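Local coordinates for protein TetR family transcriptional repressor LfrR (Mycobacterium smegmatis, PDB 2V57) that represses transcription of the lfrRA efflux-pump operon by binding directly to the promoter region upstream of its own gene, at residues 87-92 with 175-180. Residues are numbered along the deposited sequence; the frame is centred on the assembly and turned at random.
Sequences AALRRV and AIMTSL
Met-177 reaches across from helix 169-182 and lays its thioether against the backbone of helix 85-97 and the side chain of Leu-89. Its SD lies 3.8 Å from Leu-89 CG and equally 3.8 Å from Arg-90 CA, so the sulfur rests where the two residues join. Bends at chi2 (-65°) and chi3 (-67°) curl the chain and bring CE alongside Leu-89, 3.9 Å from its CD2, the two side chains running past each other in opposite directions. This is the close-packed part, and Val-132 and Leu-133 of helix 128-134 also touch Leu-89, as does Ile-185 of the second subunit. Leu-180 adds a looser apolar touch, its CD1 4.5 Å from Leu-89 CD2.

Toward the partly exposed flank, Arg-90 passes over Met-177 and sets one guanidinium face above its CG, with NH2 4.2 Å away. No hydrogen bond joins 87-92 to 175-180; the Arg-90 charge is instead engaged by a salt bridge from NH2 to Asp-174. The axes of the two segments approach to 10.5 Å, their N-to-C directions 123° apart, a spacing bridged largely by the long methionine. Such inclined helix-helix packing belongs to the all-helical C-terminal regulatory domain of TetR-family repressors, here at the dimer interface, where Leu-89 and Ser-179 also meet the second subunit.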
loop_
_atom_site.group_PDB
_atom_site.type_symbol
_atom_site.label_atom_id
_atom_site.label_comp_id
_atom_site.label_asym_id
_atom_site.label_seq_id
_atom_site.Cartn_x
_atom_site.Cartn_y
_atom_site.Cartn_z
ATOM N N ALA B 87 -4.104 -25.152 6.849
ATOM C CA ALA B 87 -4.699 -25.275 5.525
ATOM C C ALA B 87 -5.808 -24.250 5.320
ATOM O O ALA B 87 -5.966 -23.722 4.215
ATOM C CB ALA B 87 -5.224 -26.682 5.297
ATOM N N ALA B 88 -6.580 -23.976 6.374
ATOM C CA ALA B 88 -7.636 -22.968 6.277
ATOM C C ALA B 88 -7.050 -21.590 6.006
ATOM O O ALA B 88 -7.534 -20.870 5.133
ATOM C CB ALA B 88 -8.507 -22.955 7.536
ATOM N N LEU B 89 -5.991 -21.234 6.735
ATOM C CA LEU B 89 -5.323 -19.951 6.532
ATOM C C LEU B 89 -4.773 -19.867 5.108
ATOM O O LEU B 89 -4.868 -18.829 4.463
ATOM C CB LEU B 89 -4.202 -19.738 7.560
ATOM C CG LEU B 89 -3.415 -18.427 7.460
ATOM C CD1 LEU B 89 -4.347 -17.212 7.487
ATOM C CD2 LEU B 89 -2.325 -18.327 8.551
ATOM N N ARG B 90 -4.202 -20.964 4.617
ATOM C CA ARG B 90 -3.727 -20.988 3.238
ATOM C C ARG B 90 -4.859 -20.705 2.240
ATOM O O ARG B 90 -4.678 -19.920 1.301
ATOM C CB ARG B 90 -3.046 -22.313 2.900
ATOM C CG ARG B 90 -2.652 -22.416 1.432
ATOM C CD ARG B 90 -1.843 -23.681 1.157
ATOM N NE ARG B 90 -0.501 -23.543 1.707
ATOM C CZ ARG B 90 0.565 -23.220 0.984
ATOM N NH1 ARG B 90 0.443 -23.031 -0.323
ATOM N NH2 ARG B 90 1.746 -23.093 1.570
ATOM N N ARG B 91 -6.022 -21.316 2.441
ATOM C CA ARG B 91 -7.167 -21.049 1.569
ATOM C C ARG B 91 -7.558 -19.565 1.594
ATOM O O ARG B 91 -7.889 -18.980 0.560
ATOM C CB ARG B 91 -8.359 -21.919 1.958
ATOM C CG ARG B 91 -8.165 -23.403 1.685
ATOM C CD ARG B 91 -9.482 -24.145 1.689
ATOM N NE ARG B 91 -10.213 -23.990 2.943
ATOM C CZ ARG B 91 -10.006 -24.747 4.019
ATOM N NH1 ARG B 91 -9.085 -25.701 3.985
ATOM N NH2 ARG B 91 -10.716 -24.564 5.131
ATOM N N VAL B 92 -7.509 -18.959 2.776
ATOM C CA VAL B 92 -7.831 -17.540 2.907
ATOM C C VAL B 92 -6.849 -16.670 2.138
ATOM O O VAL B 92 -7.258 -15.760 1.405
ATOM C CB VAL B 92 -7.900 -17.112 4.383
ATOM C CG1 VAL B 92 -7.874 -15.590 4.509
ATOM C CG2 VAL B 92 -9.162 -17.710 5.030
ATOM N N ALA B 175 5.293 -18.120 0.484
ATOM C CA ALA B 175 6.072 -17.041 1.089
ATOM C C ALA B 175 5.222 -16.225 2.049
ATOM O O ALA B 175 5.658 -15.895 3.154
ATOM C CB ALA B 175 6.688 -16.140 0.013
ATOM N N ILE B 176 4.004 -15.891 1.635
ATOM C CA ILE B 176 3.124 -15.154 2.524
ATOM C C ILE B 176 2.879 -15.995 3.778
ATOM O O ILE B 176 2.979 -15.492 4.894
ATOM C CB ILE B 176 1.804 -14.781 1.852
ATOM C CG1 ILE B 176 2.053 -13.718 0.769
ATOM C CG2 ILE B 176 0.791 -14.264 2.891
ATOM C CD1 ILE B 176 0.784 -13.423 -0.061
ATOM N N MET B 177 2.585 -17.279 3.598
ATOM C CA MET B 177 2.338 -18.151 4.756
ATOM C C MET B 177 3.544 -18.183 5.704
ATOM O O MET B 177 3.394 -18.064 6.922
ATOM C CB MET B 177 1.961 -19.574 4.321
ATOM C CG MET B 177 0.571 -19.708 3.752
ATOM S SD MET B 177 -0.719 -19.364 4.972
ATOM C CE MET B 177 -0.534 -20.745 6.114
ATOM N N THR B 178 4.741 -18.326 5.141
ATOM C CA THR B 178 5.963 -18.376 5.951
ATOM C C THR B 178 6.230 -17.046 6.664
ATOM O O THR B 178 6.588 -17.023 7.839
ATOM C CB THR B 178 7.177 -18.831 5.116
ATOM O OG1 THR B 178 6.873 -20.083 4.491
ATOM C CG2 THR B 178 8.405 -19.007 5.988
ATOM N N SER B 179 6.019 -15.935 5.962
ATOM C CA SER B 179 6.165 -14.617 6.566
ATOM C C SER B 179 5.186 -14.384 7.731
ATOM O O SER B 179 5.558 -13.797 8.748
ATOM C CB SER B 179 5.978 -13.535 5.501
ATOM O OG SER B 179 7.013 -13.607 4.549
ATOM N N LEU B 180 3.935 -14.822 7.576
ATOM C CA LEU B 180 2.953 -14.667 8.641
ATOM C C LEU B 180 3.360 -15.445 9.902
ATOM O O LEU B 180 3.225 -14.956 11.029
ATOM C CB LEU B 180 1.557 -15.136 8.172
ATOM C CG LEU B 180 0.836 -14.204 7.182
ATOM C CD1 LEU B 180 -0.310 -14.923 6.448
ATOM C CD2 LEU B 180 0.334 -12.924 7.880
#